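Local coordinates for ML032222a iGluR (Mnemiopsis leidyi, PDB 4YKJ), which is an ionotropic glutamate receptor subunit whose ligand-binding domain holds an amino acid, here alanine or glycine, and probably gates a cation channel on binding its agonist, at residues Val166-Leu171 / Phe183-Glu188. Sequence-based numbering, arbitrary orientation.
Sequences VELKDL and FVFIDE. With ALA (alanine), chain E.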
loop_
_atom_site.group_PDB
_atom_site.type_symbol
_atom_site.label_atom_id
_atom_site.label_comp_id
_atom_site.label_asym_id
_atom_site.label_seq_id
_atom_site.Cartn_x
_atom_site.Cartn_y
_atom_site.Cartn_z
ATOM N N VAL B 166 -19.428 23.563 0.329
ATOM C CA VAL B 166 -20.327 23.606 -0.817
ATOM C C VAL B 166 -20.490 22.191 -1.331
ATOM O O VAL B 166 -19.563 21.391 -1.261
ATOM C CB VAL B 166 -19.785 24.530 -1.940
ATOM C CG1 VAL B 166 -19.448 25.920 -1.409
ATOM C CG2 VAL B 166 -18.588 23.912 -2.634
ATOM N N GLU B 167 -21.665 21.831 -1.845
ATOM C CA GLU B 167 -21.767 20.453 -2.310
ATOM C C GLU B 167 -21.273 20.402 -3.739
ATOM O O GLU B 167 -21.577 21.280 -4.563
ATOM C CB GLU B 167 -23.134 19.773 -2.124
ATOM C CG GLU B 167 -22.930 18.229 -1.993
ATOM C CD GLU B 167 -24.204 17.422 -1.759
ATOM O OE1 GLU B 167 -24.191 16.531 -0.878
ATOM O OE2 GLU B 167 -25.207 17.655 -2.470
ATOM N N LEU B 168 -20.391 19.436 -3.973
ATOM C CA LEU B 168 -19.821 19.242 -5.292
ATOM C C LEU B 168 -20.276 17.896 -5.830
ATOM O O LEU B 168 -20.241 16.878 -5.142
ATOM C CB LEU B 168 -18.308 19.341 -5.230
ATOM C CG LEU B 168 -17.762 20.668 -4.683
ATOM C CD1 LEU B 168 -16.264 20.547 -4.465
ATOM C CD2 LEU B 168 -18.085 21.827 -5.630
ATOM N N LYS B 169 -20.734 17.909 -7.071
ATOM C CA LYS B 169 -21.380 16.749 -7.677
ATOM C C LYS B 169 -20.402 15.683 -8.155
ATOM O O LYS B 169 -20.670 14.510 -8.014
ATOM C CB LYS B 169 -22.229 17.203 -8.876
ATOM C CG LYS B 169 -22.916 16.073 -9.614
ATOM C CD LYS B 169 -23.857 16.586 -10.702
ATOM C CE LYS B 169 -23.092 17.044 -11.934
ATOM N NZ LYS B 169 -24.008 17.292 -13.089
ATOM N N ASP B 170 -19.286 16.130 -8.719
ATOM C CA ASP B 170 -18.338 15.253 -9.397
ATOM C C ASP B 170 -17.055 16.023 -9.632
ATOM O O ASP B 170 -16.935 17.189 -9.261
ATOM C CB ASP B 170 -18.922 14.677 -10.707
ATOM C CG ASP B 170 -19.344 15.722 -11.721
ATOM O OD1 ASP B 170 -18.824 16.841 -11.746
ATOM O OD2 ASP B 170 -20.202 15.367 -12.557
ATOM N N LEU B 171 -16.060 15.365 -10.208
ATOM C CA LEU B 171 -14.761 15.978 -10.372
ATOM C C LEU B 171 -14.784 17.183 -11.306
ATOM O O LEU B 171 -14.157 18.197 -10.987
ATOM C CB LEU B 171 -13.756 14.919 -10.819
ATOM C CG LEU B 171 -12.315 15.400 -10.890
ATOM C CD1 LEU B 171 -11.799 15.854 -9.503
ATOM C CD2 LEU B 171 -11.459 14.288 -11.471
ATOM N N PHE B 183 -11.527 29.543 -3.514
ATOM C CA PHE B 183 -12.095 28.249 -3.220
ATOM C C PHE B 183 -10.984 27.279 -2.858
ATOM O O PHE B 183 -9.889 27.334 -3.460
ATOM C CB PHE B 183 -12.875 27.756 -4.439
ATOM C CG PHE B 183 -13.762 26.586 -4.145
ATOM C CD1 PHE B 183 -14.977 26.774 -3.519
ATOM C CD2 PHE B 183 -13.358 25.306 -4.436
ATOM C CE1 PHE B 183 -15.796 25.691 -3.222
ATOM C CE2 PHE B 183 -14.179 24.218 -4.154
ATOM C CZ PHE B 183 -15.390 24.412 -3.551
ATOM N N VAL B 184 -11.246 26.454 -1.851
ATOM C CA VAL B 184 -10.395 25.323 -1.489
ATOM C C VAL B 184 -11.125 24.009 -1.810
ATOM O O VAL B 184 -12.214 23.741 -1.316
ATOM C CB VAL B 184 -10.017 25.361 -0.001
ATOM C CG1 VAL B 184 -9.182 24.134 0.409
ATOM C CG2 VAL B 184 -9.269 26.642 0.328
ATOM N N PHE B 185 -10.499 23.204 -2.660
ATOM C CA PHE B 185 -11.009 21.886 -3.036
ATOM C C PHE B 185 -10.158 20.855 -2.327
ATOM O O PHE B 185 -8.930 20.871 -2.430
ATOM C CB PHE B 185 -10.936 21.709 -4.567
ATOM C CG PHE B 185 -11.382 20.349 -5.068
ATOM C CD1 PHE B 185 -12.375 19.618 -4.417
ATOM C CD2 PHE B 185 -10.788 19.808 -6.193
ATOM C CE1 PHE B 185 -12.757 18.367 -4.919
ATOM C CE2 PHE B 185 -11.182 18.569 -6.684
ATOM C CZ PHE B 185 -12.141 17.867 -6.041
ATOM N N ILE B 186 -10.817 19.979 -1.577
ATOM C CA ILE B 186 -10.139 18.933 -0.820
ATOM C C ILE B 186 -10.414 17.589 -1.485
ATOM O O ILE B 186 -11.557 17.166 -1.568
ATOM C CB ILE B 186 -10.636 18.907 0.639
ATOM C CG1 ILE B 186 -10.464 20.285 1.297
ATOM C CG2 ILE B 186 -9.914 17.818 1.431
ATOM C CD1 ILE B 186 -11.157 20.391 2.646
ATOM N N ASP B 187 -9.378 16.965 -2.034
ATOM C CA ASP B 187 -9.533 15.700 -2.771
ATOM C C ASP B 187 -8.283 14.849 -2.602
ATOM O O ASP B 187 -7.761 14.760 -1.498
ATOM C CB ASP B 187 -9.926 15.905 -4.231
ATOM C CG ASP B 187 -10.560 14.656 -4.833
ATOM O OD1 ASP B 187 -11.736 14.363 -4.496
ATOM O OD2 ASP B 187 -9.870 13.962 -5.614
ATOM N N GLU B 188 -7.852 14.165 -3.656
ATOM C CA GLU B 188 -6.758 13.195 -3.560
ATOM C C GLU B 188 -5.559 13.585 -4.385
ATOM O O GLU B 188 -5.698 14.087 -5.497
ATOM C CB GLU B 188 -7.234 11.805 -3.998
ATOM C CG GLU B 188 -8.410 11.338 -3.166
ATOM C CD GLU B 188 -9.010 10.025 -3.604
ATOM O OE1 GLU B 188 -8.798 9.600 -4.761
ATOM O OE2 GLU B 188 -9.725 9.417 -2.785
HETATM N N ALA E . -10.494 7.497 -5.048
HETATM C CA ALA E . -11.814 8.174 -4.891
HETATM C C ALA E . -12.850 7.227 -4.299
HETATM O O ALA E . -13.957 7.657 -3.930
HETATM C CB ALA E . -12.285 8.702 -6.214
HETATM O OXT ALA E . -12.585 6.028 -4.129
#
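V166 pushes a methyl against the rim of the F183 ring: CG2 lies in the ring plane, 3.4 Å from CE1, with CZ equally near. L168 CD1 is shared between the two phenylalanines, 4.1 Å from F183 CZ at the edge of that ring and 4.0 Å from F185 CD1, which it meets obliquely. L171 CD1 takes the far edge of F185, 4.0 Å from CE2, the two side chains crossing at about a right angle. With CG anti to the backbone N in both phenylalanines (chi1 -167° at F183, 177° at F185), the two rings extend from strand 183-188 to meet the aliphatic row. No hydrogen bond crosses here.

Further along the strand, the D187 carboxylate accepts a weak bond from E188 N and pairs with R144. E188 reaches the bound alanine, OE1 standing 2.7 Å from the ligand N, while Y214 and S93 hold its two oxygens. A glutamine here would probably leave the ligand's ammonium group without its carboxylate mate, weakening its hold. D170 N-caps helix 171-179 through H173 N.

Strand 166-168, helix 171-179 and strand 183-188 form a beta-alpha-beta crossover over the intervening parallel strand 137-141, in one lobe of the periplasmic-binding-protein-like domain, the ligand lying at the E188 end; I141 meets L168 and F185, A174 and T177 close the apolar cluster, and strand 109-118 flanks 183-188 antiparallel.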